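Local structure of S-adenosylmethionine-dependent methyltransferase (Clostridium acetobutylicum, 1Y8C) at residues A[4-9]-A[181-186]; A[44-49]-A[70-75]; A[111-116]-A[140-145]; A[220-225]-A[236-241]. The protein probably transfers a methyl group from S-adenosylmethionine to an acceptor substrate. All blocks are in the same frame, centred on the assembly; numbering follows the deposited sequence.

Interaction 1: A[4-9]-A[181-186]; sequences NKFAHI and ISFFVR
Two first torsions bring Phe6 and Phe183 together across the gap between a helix and a strand. On the helix, Phe6 holds CG anti to its backbone N (chi1 180°), a setting that lets the end of the ring come nearer the strand than the direction of CB alone would suggest. On the strand, Phe183 turns CG anti to its carbonyl carbon (chi1 -78°) and offers one face of its ring to the helix. The result is a T-shaped stack: the planes stand at 88°, the centroids are 5.0 Å apart, and the edge of Phe6 supplies the contact, with its CZ 3.5 Å from CD1 of Phe183. Its neighbour CE1 sits over the same face, displaced toward the rim and not above the centre. The stack joins the N-terminal helix 3-15 to the four-stranded antiparallel sheet that accompanies the Rossmann-like sheet of this methyltransferase, and 4-9 meets 181-186 at an axis distance of 11.3 Å, a gap spanned by side chains alone. Phe194 stacks with Phe6 and Tyr166 meets Phe183, extending the aromatic cluster onto the neighbouring strands. Val185 adds aliphatic contacts with both of its methyl groups. CG2 lies near the plane of the Phe6 ring, at its edge, 4.5 Å from CD1, while CG1 meets CD1 of Ile9 at 4.4 Å. Toward the exposed side Lys5, bent at chi3, runs past Val185 in the opposite direction, and its NZ approaches Val185 CG1 to 3.8 Å as a packing contact only.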
loop_
_atom_site.group_PDB
_atom_site.type_symbol
_atom_site.label_atom_id
_atom_site.label_comp_id
_atom_site.label_asym_id
_atom_site.label_seq_id
_atom_site.Cartn_x
_atom_site.Cartn_y
_atom_site.Cartn_z
ATOM N N ASN A 4 3.694 -11.199 11.273
ATOM C CA ASN A 4 2.355 -11.019 10.734
ATOM C C ASN A 4 1.498 -10.356 11.819
ATOM O O ASN A 4 0.719 -9.445 11.536
ATOM C CB ASN A 4 1.763 -12.377 10.318
ATOM C CG ASN A 4 0.317 -12.272 9.839
ATOM O OD1 ASN A 4 -0.013 -11.454 8.974
ATOM N ND2 ASN A 4 -0.550 -13.115 10.392
ATOM N N LYS A 5 1.665 -10.803 13.063
ATOM C CA LYS A 5 0.915 -10.250 14.187
ATOM C C LYS A 5 1.267 -8.776 14.325
ATOM O O LYS A 5 0.393 -7.917 14.448
ATOM C CB LYS A 5 1.281 -10.980 15.482
ATOM C CG LYS A 5 0.405 -10.638 16.686
ATOM C CD LYS A 5 1.063 -11.091 17.993
ATOM C CE LYS A 5 2.361 -10.305 18.243
ATOM N NZ LYS A 5 3.181 -10.793 19.394
ATOM N N PHE A 6 2.563 -8.496 14.303
ATOM C CA PHE A 6 3.059 -7.136 14.422
ATOM C C PHE A 6 2.485 -6.257 13.300
ATOM O O PHE A 6 2.121 -5.098 13.526
ATOM C CB PHE A 6 4.592 -7.133 14.369
ATOM C CG PHE A 6 5.191 -5.763 14.475
ATOM C CD1 PHE A 6 5.110 -5.042 15.664
ATOM C CD2 PHE A 6 5.777 -5.161 13.367
ATOM C CE1 PHE A 6 5.599 -3.742 15.738
ATOM C CE2 PHE A 6 6.266 -3.866 13.434
ATOM C CZ PHE A 6 6.176 -3.153 14.622
ATOM N N ALA A 7 2.406 -6.810 12.093
ATOM C CA ALA A 7 1.862 -6.074 10.958
ATOM C C ALA A 7 0.422 -5.619 11.241
ATOM O O ALA A 7 0.022 -4.514 10.858
ATOM C CB ALA A 7 1.898 -6.945 9.700
ATOM N N HIS A 8 -0.357 -6.478 11.897
ATOM C CA HIS A 8 -1.737 -6.140 12.228
ATOM C C HIS A 8 -1.720 -5.020 13.253
ATOM O O HIS A 8 -2.440 -4.030 13.123
ATOM C CB HIS A 8 -2.478 -7.355 12.797
ATOM C CG HIS A 8 -2.739 -8.430 11.788
ATOM N ND1 HIS A 8 -3.530 -8.232 10.675
ATOM C CD2 HIS A 8 -2.312 -9.714 11.716
ATOM C CE1 HIS A 8 -3.579 -9.344 9.965
ATOM N NE2 HIS A 8 -2.847 -10.259 10.576
ATOM N N ILE A 9 -0.885 -5.178 14.274
ATOM C CA ILE A 9 -0.777 -4.168 15.310
ATOM C C ILE A 9 -0.469 -2.812 14.679
ATOM O O ILE A 9 -1.124 -1.816 14.980
ATOM C CB ILE A 9 0.336 -4.523 16.320
ATOM C CG1 ILE A 9 0.004 -5.856 17.002
ATOM C CG2 ILE A 9 0.480 -3.403 17.350
ATOM C CD1 ILE A 9 1.101 -6.390 17.899
ATOM N N ILE A 181 9.591 5.061 15.232
ATOM C CA ILE A 181 8.697 4.411 16.172
ATOM C C ILE A 181 9.285 3.207 16.869
ATOM O O ILE A 181 9.724 2.261 16.226
ATOM C CB ILE A 181 7.407 3.930 15.489
ATOM C CG1 ILE A 181 6.802 5.040 14.618
ATOM C CG2 ILE A 181 6.425 3.493 16.542
ATOM C CD1 ILE A 181 5.516 4.626 13.922
ATOM N N SER A 182 9.263 3.250 18.195
ATOM C CA SER A 182 9.754 2.165 19.022
ATOM C C SER A 182 8.558 1.441 19.640
ATOM O O SER A 182 7.771 2.034 20.393
ATOM C CB SER A 182 10.640 2.705 20.145
ATOM O OG SER A 182 11.834 3.285 19.625
ATOM N N PHE A 183 8.422 0.165 19.299
ATOM C CA PHE A 183 7.354 -0.667 19.821
ATOM C C PHE A 183 7.903 -1.586 20.873
ATOM O O PHE A 183 9.065 -1.955 20.842
ATOM C CB PHE A 183 6.738 -1.551 18.731
ATOM C CG PHE A 183 5.790 -0.839 17.833
ATOM C CD1 PHE A 183 6.231 -0.284 16.634
ATOM C CD2 PHE A 183 4.459 -0.689 18.203
ATOM C CE1 PHE A 183 5.356 0.413 15.813
ATOM C CE2 PHE A 183 3.577 0.004 17.397
ATOM C CZ PHE A 183 4.024 0.562 16.193
ATOM N N PHE A 184 7.045 -1.947 21.810
ATOM C CA PHE A 184 7.383 -2.882 22.865
ATOM C C PHE A 184 6.138 -3.735 22.947
ATOM O O PHE A 184 5.080 -3.251 23.328
ATOM C CB PHE A 184 7.613 -2.156 24.184
ATOM C CG PHE A 184 8.994 -1.613 24.336
ATOM C CD1 PHE A 184 9.255 -0.266 24.122
ATOM C CD2 PHE A 184 10.048 -2.461 24.676
ATOM C CE1 PHE A 184 10.553 0.231 24.243
ATOM C CE2 PHE A 184 11.346 -1.977 24.801
ATOM C CZ PHE A 184 11.604 -0.631 24.584
ATOM N N VAL A 185 6.256 -4.992 22.547
ATOM C CA VAL A 185 5.112 -5.884 22.572
ATOM C C VAL A 185 5.228 -6.912 23.681
ATOM O O VAL A 185 6.298 -7.471 23.913
ATOM C CB VAL A 185 4.954 -6.627 21.240
ATOM C CG1 VAL A 185 3.695 -7.480 21.271
ATOM C CG2 VAL A 185 4.890 -5.625 20.091
ATOM N N ARG A 186 4.116 -7.154 24.369
ATOM C CA ARG A 186 4.080 -8.124 25.461
ATOM C C ARG A 186 4.301 -9.542 24.937
ATOM O O ARG A 186 3.775 -9.917 23.890
ATOM C CB ARG A 186 2.722 -8.060 26.170
ATOM C CG ARG A 186 2.763 -7.525 27.595
ATOM C CD ARG A 186 3.404 -8.523 28.545
ATOM N NE ARG A 186 2.680 -9.793 28.597
ATOM C CZ ARG A 186 1.407 -9.925 28.966
ATOM N NH1 ARG A 186 0.696 -8.860 29.320
ATOM N NH2 ARG A 186 0.842 -11.132 28.989
#

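Interaction 2: A[44-49]-A[70-75]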
loop_
_atom_site.group_PDB
_atom_site.type_symbol
_atom_site.label_atom_id
_atom_site.label_comp_id
_atom_site.label_asym_id
_atom_site.label_seq_id
_atom_site.Cartn_x
_atom_site.Cartn_y
_atom_site.Cartn_z
ATOM N N LEU A 44 1.546 -5.183 -5.629
ATOM C CA LEU A 44 2.874 -4.633 -5.345
ATOM C C LEU A 44 2.921 -4.192 -3.896
ATOM O O LEU A 44 1.991 -3.547 -3.422
ATOM C CB LEU A 44 3.141 -3.402 -6.203
ATOM C CG LEU A 44 3.120 -3.565 -7.708
ATOM C CD1 LEU A 44 3.022 -2.193 -8.364
ATOM C CD2 LEU A 44 4.364 -4.308 -8.147
ATOM N N ALA A 45 4.006 -4.501 -3.202
ATOM C CA ALA A 45 4.121 -4.116 -1.800
ATOM C C ALA A 45 3.052 -4.883 -1.035
ATOM O O ALA A 45 2.307 -4.311 -0.237
ATOM C CB ALA A 45 3.898 -2.616 -1.647
ATOM N N CYS A 46 2.977 -6.182 -1.294
ATOM C CA CYS A 46 1.996 -7.027 -0.642
ATOM C C CYS A 46 2.204 -7.183 0.867
ATOM O O CYS A 46 1.317 -7.673 1.560
ATOM C CB CYS A 46 2.003 -8.405 -1.295
ATOM S SG CYS A 46 3.536 -9.289 -1.044
ATOM N N GLY A 47 3.364 -6.782 1.374
ATOM C CA GLY A 47 3.618 -6.922 2.797
ATOM C C GLY A 47 3.445 -8.356 3.248
ATOM O O GLY A 47 3.997 -9.266 2.632
ATOM N N THR A 48 2.684 -8.578 4.316
ATOM C CA THR A 48 2.442 -9.945 4.787
ATOM C C THR A 48 1.184 -10.541 4.159
ATOM O O THR A 48 0.631 -11.498 4.680
ATOM C CB THR A 48 2.281 -10.012 6.312
ATOM O OG1 THR A 48 1.177 -9.185 6.704
ATOM C CG2 THR A 48 3.555 -9.554 6.993
ATOM N N GLY A 49 0.728 -9.948 3.061
ATOM C CA GLY A 49 -0.426 -10.463 2.353
ATOM C C GLY A 49 -1.804 -10.269 2.945
ATOM O O GLY A 49 -2.706 -11.059 2.661
ATOM N N GLU A 70 11.622 -10.722 4.676
ATOM C CA GLU A 70 10.990 -11.163 5.909
ATOM C C GLU A 70 9.477 -11.251 5.753
ATOM O O GLU A 70 8.853 -12.242 6.133
ATOM C CB GLU A 70 11.352 -10.203 7.041
ATOM C CG GLU A 70 11.691 -10.891 8.348
ATOM C CD GLU A 70 12.264 -9.928 9.376
ATOM O OE1 GLU A 70 11.540 -8.983 9.764
ATOM O OE2 GLU A 70 13.435 -10.114 9.791
HETATM N N MSE A 71 8.895 -10.212 5.177
HETATM C CA MSE A 71 7.463 -10.173 4.979
HETATM C C MSE A 71 6.976 -11.172 3.939
HETATM O O MSE A 71 5.929 -11.791 4.117
HETATM C CB MSE A 71 7.046 -8.776 4.567
HETATM C CG MSE A 71 7.637 -7.714 5.439
HETATM SE SE MSE A 71 6.295 -6.473 5.959
HETATM C CE MSE A 71 6.019 -7.213 7.735
ATOM N N LEU A 72 7.720 -11.325 2.848
ATOM C CA LEU A 72 7.316 -12.254 1.805
ATOM C C LEU A 72 7.129 -13.630 2.388
ATOM O O LEU A 72 6.153 -14.321 2.096
ATOM C CB LEU A 72 8.359 -12.314 0.697
ATOM C CG LEU A 72 8.146 -11.338 -0.453
ATOM C CD1 LEU A 72 9.160 -11.658 -1.536
ATOM C CD2 LEU A 72 6.724 -11.458 -1.008
ATOM N N SER A 73 8.082 -14.019 3.224
ATOM C CA SER A 73 8.047 -15.317 3.879
ATOM C C SER A 73 6.750 -15.457 4.694
ATOM O O SER A 73 6.080 -16.492 4.631
ATOM C CB SER A 73 9.275 -15.466 4.778
ATOM O OG SER A 73 9.288 -16.731 5.398
ATOM N N GLU A 74 6.391 -14.417 5.446
ATOM C CA GLU A 74 5.163 -14.456 6.225
ATOM C C GLU A 74 3.978 -14.684 5.310
ATOM O O GLU A 74 3.199 -15.614 5.504
ATOM C CB GLU A 74 4.953 -13.153 6.996
ATOM C CG GLU A 74 5.755 -13.057 8.274
ATOM C CD GLU A 74 5.384 -14.143 9.271
ATOM O OE1 GLU A 74 5.732 -15.322 9.037
ATOM O OE2 GLU A 74 4.727 -13.817 10.283
ATOM N N ALA A 75 3.842 -13.828 4.309
ATOM C CA ALA A 75 2.741 -13.945 3.369
ATOM C C ALA A 75 2.700 -15.351 2.778
ATOM O O ALA A 75 1.631 -15.936 2.645
ATOM C CB ALA A 75 2.891 -12.908 2.263
#
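Ala75 presses its methyl group against the backbone of the loop at Thr48, and this is the closely fitted part of the contact. Its CB lies 3.5 Å from the carbonyl carbon of Thr48, and its CA makes a CH...O contact of the same length with Thr48 O. The CA atoms of the two residues are only 4.3 Å apart, so the loop runs almost against the helix. Beside this, the methyl branch of Thr48 is placed anti to its carbonyl carbon, from where CG2 meets both CE of the selenomethionine Met71, at 3.5 Å, and CB of Glu74, at 3.9 Å. Bends at chi2 and chi3 bring the end of Met71 round to that methyl, while its CB packs on Gly47 O. The margins are looser. Cys46 SG touches Leu72 only through CD2, at 3.9 Å, and Glu74, partly exposed, leads its carboxylate away from the loop to Asn4 of the N-terminal helix. Lys78 from the next turn of the helix bonds to Thr48 O, while Asp66 receives Gly47 N. Cys46 to Gly49 form a type II' turn, closed by Gly49 N to Cys46 O at 2.8 Å, with Gly47 at positive phi. A glycine-containing turn after the first sheet strand (40-44), packed beside the helix that follows the second (61-65), is characteristic of the cofactor-binding region of Rossmann-like methyltransferases.

Interaction 3: A[111-116]-A[140-145]; sequences STNYII and FDINSY
This is a buried polar contact at the C-terminal ends of strands of the Rossmann-like sheet, where the short 3-10 turn 112-114, following strand 104-107, lies against the last residues of strand 136-143. Asn113 carries it by using its amide as a clamp on the backbone of Asn143. Its OD1 accepts Asn143 N at 2.9 Å in a nearly straight bond (164° at the hydrogen), with the donor tilted 26° from the carbonyl plane. From the other end of the same amide, ND2 reaches Asn143 O in a weak bond of 3.4 Å, and it also donates to Arg201 O, next to strand 191-201. Asn113 CG stands anti to the carbonyl carbon (chi1 -63°), and the side chain crosses Ile142 at about a right angle, leaving OD1 3.4 Å from Ile142 CB. Thr112 adds to the contact. Its CB meets Ile142 CG2 at 3.8 Å, and OG1 approaches CD1 of the Phe140 ring at 3.6 Å from an oblique direction. A single water completes the junction: it accepts from Thr112 N at 3.0 Å and donates to Asp141 O at 2.6 Å. Asp141 itself turns its carboxylate to Tyr226 and Arg237, and Asn143 ND2 is held by Glu200. Gripped through OD1 and ND2, the amide of Asn113 has its flip state and rotation fixed, and the backbone N and O of Asn143 gain partners from a side chain where the strand gives way to the N-cap Ser144, so that turn, strand end and second sheet are joined by directional bonds.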
loop_
_atom_site.group_PDB
_atom_site.type_symbol
_atom_site.label_atom_id
_atom_site.label_comp_id
_atom_site.label_asym_id
_atom_site.label_seq_id
_atom_site.Cartn_x
_atom_site.Cartn_y
_atom_site.Cartn_z
ATOM N N SER A 111 2.090 2.725 0.287
ATOM C CA SER A 111 3.432 2.317 -0.141
ATOM C C SER A 111 4.042 3.307 -1.121
ATOM O O SER A 111 5.235 3.574 -1.084
ATOM C CB SER A 111 3.401 0.920 -0.755
ATOM O OG SER A 111 3.259 -0.053 0.270
ATOM N N THR A 112 3.211 3.855 -1.991
ATOM C CA THR A 112 3.653 4.838 -2.960
ATOM C C THR A 112 4.372 6.015 -2.281
ATOM O O THR A 112 5.291 6.590 -2.857
ATOM C CB THR A 112 2.444 5.360 -3.782
ATOM O OG1 THR A 112 1.890 4.275 -4.539
ATOM C CG2 THR A 112 2.849 6.489 -4.730
ATOM N N ASN A 113 3.984 6.383 -1.064
ATOM C CA ASN A 113 4.667 7.504 -0.420
ATOM C C ASN A 113 6.116 7.211 -0.049
ATOM O O ASN A 113 6.876 8.130 0.199
ATOM C CB ASN A 113 3.931 7.967 0.845
ATOM C CG ASN A 113 2.543 8.486 0.561
ATOM O OD1 ASN A 113 1.592 7.713 0.476
ATOM N ND2 ASN A 113 2.417 9.801 0.401
ATOM N N TYR A 114 6.496 5.936 0.003
ATOM C CA TYR A 114 7.862 5.583 0.349
ATOM C C TYR A 114 8.826 5.871 -0.799
ATOM O O TYR A 114 10.037 5.799 -0.637
ATOM C CB TYR A 114 7.969 4.113 0.752
ATOM C CG TYR A 114 7.321 3.767 2.076
ATOM C CD1 TYR A 114 6.213 2.936 2.129
ATOM C CD2 TYR A 114 7.831 4.247 3.279
ATOM C CE1 TYR A 114 5.624 2.583 3.337
ATOM C CE2 TYR A 114 7.248 3.897 4.499
ATOM C CZ TYR A 114 6.140 3.058 4.514
ATOM O OH TYR A 114 5.539 2.685 5.699
ATOM N N ILE A 115 8.296 6.177 -1.970
ATOM C CA ILE A 115 9.157 6.508 -3.086
ATOM C C ILE A 115 9.325 8.014 -2.976
ATOM O O ILE A 115 8.613 8.782 -3.620
ATOM C CB ILE A 115 8.499 6.160 -4.414
ATOM C CG1 ILE A 115 8.130 4.674 -4.421
ATOM C CG2 ILE A 115 9.448 6.510 -5.563
ATOM C CD1 ILE A 115 7.222 4.263 -5.567
ATOM N N ILE A 116 10.270 8.434 -2.144
ATOM C CA ILE A 116 10.496 9.855 -1.903
ATOM C C ILE A 116 11.150 10.660 -3.008
ATOM O O ILE A 116 11.205 11.879 -2.932
ATOM C CB ILE A 116 11.286 10.057 -0.597
ATOM C CG1 ILE A 116 12.681 9.446 -0.709
ATOM C CG2 ILE A 116 10.524 9.406 0.552
ATOM C CD1 ILE A 116 13.522 9.656 0.548
ATOM N N PHE A 140 -4.202 2.201 -6.404
ATOM C CA PHE A 140 -3.212 2.471 -5.366
ATOM C C PHE A 140 -3.662 3.647 -4.511
ATOM O O PHE A 140 -4.470 4.463 -4.949
ATOM C CB PHE A 140 -1.855 2.793 -5.994
ATOM C CG PHE A 140 -1.796 4.143 -6.666
ATOM C CD1 PHE A 140 -1.262 5.244 -6.006
ATOM C CD2 PHE A 140 -2.255 4.312 -7.970
ATOM C CE1 PHE A 140 -1.182 6.488 -6.638
ATOM C CE2 PHE A 140 -2.176 5.565 -8.610
ATOM C CZ PHE A 140 -1.640 6.650 -7.944
ATOM N N ASP A 141 -3.147 3.739 -3.288
ATOM C CA ASP A 141 -3.517 4.854 -2.434
ATOM C C ASP A 141 -2.294 5.542 -1.892
ATOM O O ASP A 141 -1.195 4.996 -1.918
ATOM C CB ASP A 141 -4.384 4.391 -1.265
ATOM C CG ASP A 141 -3.619 3.546 -0.269
ATOM O OD1 ASP A 141 -2.750 4.089 0.451
ATOM O OD2 ASP A 141 -3.890 2.330 -0.208
ATOM N N ILE A 142 -2.497 6.753 -1.396
ATOM C CA ILE A 142 -1.411 7.515 -0.815
ATOM C C ILE A 142 -1.941 8.292 0.372
ATOM O O ILE A 142 -3.150 8.502 0.507
ATOM C CB ILE A 142 -0.828 8.531 -1.808
ATOM C CG1 ILE A 142 -1.854 9.637 -2.085
ATOM C CG2 ILE A 142 -0.413 7.819 -3.091
ATOM C CD1 ILE A 142 -1.309 10.795 -2.903
ATOM N N ASN A 143 -1.035 8.690 1.254
ATOM C CA ASN A 143 -1.436 9.499 2.382
ATOM C C ASN A 143 -1.461 10.867 1.742
ATOM O O ASN A 143 -0.589 11.200 0.930
ATOM C CB ASN A 143 -0.415 9.438 3.513
ATOM C CG ASN A 143 -0.657 8.261 4.450
ATOM O OD1 ASN A 143 -1.796 7.959 4.804
ATOM N ND2 ASN A 143 0.415 7.599 4.867
ATOM N N SER A 144 -2.486 11.640 2.074
ATOM C CA SER A 144 -2.657 12.963 1.503
ATOM C C SER A 144 -1.587 13.914 1.996
ATOM O O SER A 144 -0.953 13.690 3.029
ATOM C CB SER A 144 -4.014 13.514 1.879
ATOM O OG SER A 144 -4.065 13.748 3.269
ATOM N N TYR A 145 -1.386 14.985 1.247
ATOM C CA TYR A 145 -0.393 15.978 1.611
ATOM C C TYR A 145 -0.765 16.598 2.955
ATOM O O TYR A 145 0.103 16.937 3.747
ATOM C CB TYR A 145 -0.338 17.072 0.547
ATOM C CG TYR A 145 0.762 18.061 0.785
ATOM C CD1 TYR A 145 2.038 17.859 0.244
ATOM C CD2 TYR A 145 0.552 19.172 1.596
ATOM C CE1 TYR A 145 3.079 18.742 0.510
ATOM C CE2 TYR A 145 1.581 20.057 1.871
ATOM C CZ TYR A 145 2.839 19.841 1.331
ATOM O OH TYR A 145 3.853 20.725 1.612
HETATM O O HOH W 1 0.330 2.973 -2.295
#

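Interaction 4: A[220-225]-A[236-241]; sequences LDKVDC and ERITYL
Lys222 lays its aliphatic chain over one face of the Tyr240 ring, with CG 4.0 Å above the plane and displaced toward the rim, and CD 3.6 Å from CE2. Their strands form an antiparallel pair at the margin of the seven-stranded methyltransferase sheet, where 217-224 is an outermost strand. The two side chains run the same way, Lys222 leaving the backbone with CG pointed opposite its N (chi1 -178°), and their polar ends go to helix 205-214: NZ to Glu205, the hydroxyl to Glu209. Phe140 meets the same ring with its plane nearly parallel. The guanidinium of Arg237 is the other flat group, and Cys225 SG lies at its edge, close to its plane; the nitrogens of Arg237 are engaged by Asp141, Asp110 and Asp17. Val223 and Thr239 make a hydrogen-bonded pair, Val223 N to Thr239 O at 3.1 Å and Thr239 N to Val223 O at 3.0 Å, and their side chains lie alongside each other, Val223 CG2 against Thr239 CB. On the opposite face Ile238 CG2 packs on Lys222 CG. At one end Cys225 N bonds to Arg237 O, and nearby a water links Arg237 N to Asp224 OD1. At the other end the strand breaks into a classic beta bulge, Leu220 and Asp221 both facing Leu241, whose O takes Leu220 N at 2.6 Å and, weakly, Asp221 N at 3.2 Å.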
loop_
_atom_site.group_PDB
_atom_site.type_symbol
_atom_site.label_atom_id
_atom_site.label_comp_id
_atom_site.label_asym_id
_atom_site.label_seq_id
_atom_site.Cartn_x
_atom_site.Cartn_y
_atom_site.Cartn_z
ATOM N N LEU A 220 -9.272 7.169 -13.794
ATOM C CA LEU A 220 -10.641 6.697 -13.947
ATOM C C LEU A 220 -11.480 7.140 -12.756
ATOM O O LEU A 220 -12.708 7.152 -12.809
ATOM C CB LEU A 220 -10.663 5.168 -14.058
ATOM C CG LEU A 220 -11.089 4.574 -15.407
ATOM C CD1 LEU A 220 -10.280 5.184 -16.544
ATOM C CD2 LEU A 220 -10.904 3.071 -15.371
ATOM N N ASP A 221 -10.812 7.502 -11.674
ATOM C CA ASP A 221 -11.517 7.947 -10.499
ATOM C C ASP A 221 -10.532 8.268 -9.400
ATOM O O ASP A 221 -9.480 7.645 -9.296
ATOM C CB ASP A 221 -12.507 6.884 -10.022
ATOM C CG ASP A 221 -13.792 7.494 -9.456
ATOM O OD1 ASP A 221 -13.716 8.564 -8.805
ATOM O OD2 ASP A 221 -14.872 6.892 -9.652
ATOM N N LYS A 222 -10.891 9.264 -8.597
ATOM C CA LYS A 222 -10.091 9.724 -7.475
ATOM C C LYS A 222 -11.049 9.910 -6.301
ATOM O O LYS A 222 -11.759 10.917 -6.221
ATOM C CB LYS A 222 -9.420 11.053 -7.814
ATOM C CG LYS A 222 -8.531 11.556 -6.698
ATOM C CD LYS A 222 -7.716 12.781 -7.085
ATOM C CE LYS A 222 -8.591 13.993 -7.402
ATOM N NZ LYS A 222 -7.772 15.234 -7.593
ATOM N N VAL A 223 -11.063 8.940 -5.391
ATOM C CA VAL A 223 -11.956 8.995 -4.242
ATOM C C VAL A 223 -11.264 9.086 -2.883
ATOM O O VAL A 223 -10.033 9.087 -2.780
ATOM C CB VAL A 223 -12.870 7.770 -4.208
ATOM C CG1 VAL A 223 -13.603 7.643 -5.530
ATOM C CG2 VAL A 223 -12.047 6.514 -3.898
ATOM N N ASP A 224 -12.085 9.144 -1.839
ATOM C CA ASP A 224 -11.605 9.238 -0.469
ATOM C C ASP A 224 -11.545 7.874 0.200
ATOM O O ASP A 224 -12.557 7.203 0.377
ATOM C CB ASP A 224 -12.517 10.153 0.349
ATOM C CG ASP A 224 -11.952 10.465 1.724
ATOM O OD1 ASP A 224 -11.550 9.525 2.451
ATOM O OD2 ASP A 224 -11.927 11.664 2.089
ATOM N N CYS A 225 -10.337 7.481 0.570
ATOM C CA CYS A 225 -10.087 6.225 1.246
ATOM C C CYS A 225 -11.029 5.066 0.928
ATOM O O CYS A 225 -11.878 4.701 1.740
ATOM C CB CYS A 225 -10.074 6.468 2.745
ATOM S SG CYS A 225 -9.436 5.087 3.692
ATOM N N GLU A 236 -7.610 12.239 4.288
ATOM C CA GLU A 236 -6.324 11.753 4.740
ATOM C C GLU A 236 -5.727 10.666 3.862
ATOM O O GLU A 236 -4.515 10.472 3.848
ATOM C CB GLU A 236 -6.435 11.243 6.170
ATOM C CG GLU A 236 -6.957 12.270 7.139
ATOM C CD GLU A 236 -6.672 11.898 8.582
ATOM O OE1 GLU A 236 -6.389 10.704 8.848
ATOM O OE2 GLU A 236 -6.731 12.801 9.450
ATOM N N ARG A 237 -6.569 9.949 3.133
ATOM C CA ARG A 237 -6.082 8.871 2.279
ATOM C C ARG A 237 -6.802 8.886 0.939
ATOM O O ARG A 237 -8.007 8.681 0.866
ATOM C CB ARG A 237 -6.282 7.510 2.967
ATOM C CG ARG A 237 -5.671 6.354 2.187
ATOM C CD ARG A 237 -5.836 5.008 2.883
ATOM N NE ARG A 237 -5.128 4.928 4.152
ATOM C CZ ARG A 237 -3.825 4.689 4.294
ATOM N NH1 ARG A 237 -3.051 4.499 3.234
ATOM N NH2 ARG A 237 -3.284 4.640 5.511
ATOM N N ILE A 238 -6.050 9.122 -0.123
ATOM C CA ILE A 238 -6.623 9.181 -1.447
ATOM C C ILE A 238 -6.438 7.899 -2.245
ATOM O O ILE A 238 -5.325 7.385 -2.375
ATOM C CB ILE A 238 -6.024 10.368 -2.231
ATOM C CG1 ILE A 238 -6.378 11.677 -1.508
ATOM C CG2 ILE A 238 -6.523 10.343 -3.663
ATOM C CD1 ILE A 238 -5.715 12.935 -2.045
ATOM N N THR A 239 -7.536 7.368 -2.774
ATOM C CA THR A 239 -7.437 6.158 -3.575
ATOM C C THR A 239 -7.616 6.468 -5.049
ATOM O O THR A 239 -8.666 6.935 -5.467
ATOM C CB THR A 239 -8.473 5.114 -3.166
ATOM O OG1 THR A 239 -8.200 4.653 -1.831
ATOM C CG2 THR A 239 -8.412 3.928 -4.129
ATOM N N TYR A 240 -6.567 6.227 -5.825
ATOM C CA TYR A 240 -6.604 6.458 -7.259
ATOM C C TYR A 240 -6.931 5.172 -8.011
ATOM O O TYR A 240 -6.542 4.066 -7.613
ATOM C CB TYR A 240 -5.260 6.958 -7.779
ATOM C CG TYR A 240 -4.970 8.422 -7.544
ATOM C CD1 TYR A 240 -4.327 8.851 -6.379
ATOM C CD2 TYR A 240 -5.300 9.375 -8.505
ATOM C CE1 TYR A 240 -4.013 10.189 -6.177
ATOM C CE2 TYR A 240 -4.994 10.721 -8.318
ATOM C CZ TYR A 240 -4.347 11.118 -7.149
ATOM O OH TYR A 240 -4.027 12.444 -6.984
ATOM N N LEU A 241 -7.644 5.340 -9.115
ATOM C CA LEU A 241 -8.020 4.235 -9.975
ATOM C C LEU A 241 -7.657 4.659 -11.395
ATOM O O LEU A 241 -8.260 5.574 -11.947
ATOM C CB LEU A 241 -9.512 3.989 -9.868
ATOM C CG LEU A 241 -9.825 2.510 -10.031
ATOM C CD1 LEU A 241 -10.752 2.080 -8.900
ATOM C CD2 LEU A 241 -10.432 2.244 -11.403
HETATM O O HOH W 2 -9.250 9.744 4.170
#

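In the fold
Interactions 1, 2 and 3 are buried, whereas interaction 4, at the margin of the large sheet, is only partly so. Chemistry follows place: side chains alone span the helix-to-sheet gap of interaction 1, a loop backbone presses on a helix in interaction 2, an amide and a water serve interaction 3, and regular backbone pairing dominates interaction 4. Interactions 1 and 2 meet through a probable hydrogen bond from Asn4 N to Glu74 OE2. Interactions 3 and 4 share the large sheet through neighbouring strands 136-143 and 237-244, and the Asp141 to Arg237 salt bridge joins them. Ala45 touches Ser111, connecting interactions 2 and 3, while interactions 1 and 4 lie on opposite sides of the chain's centre.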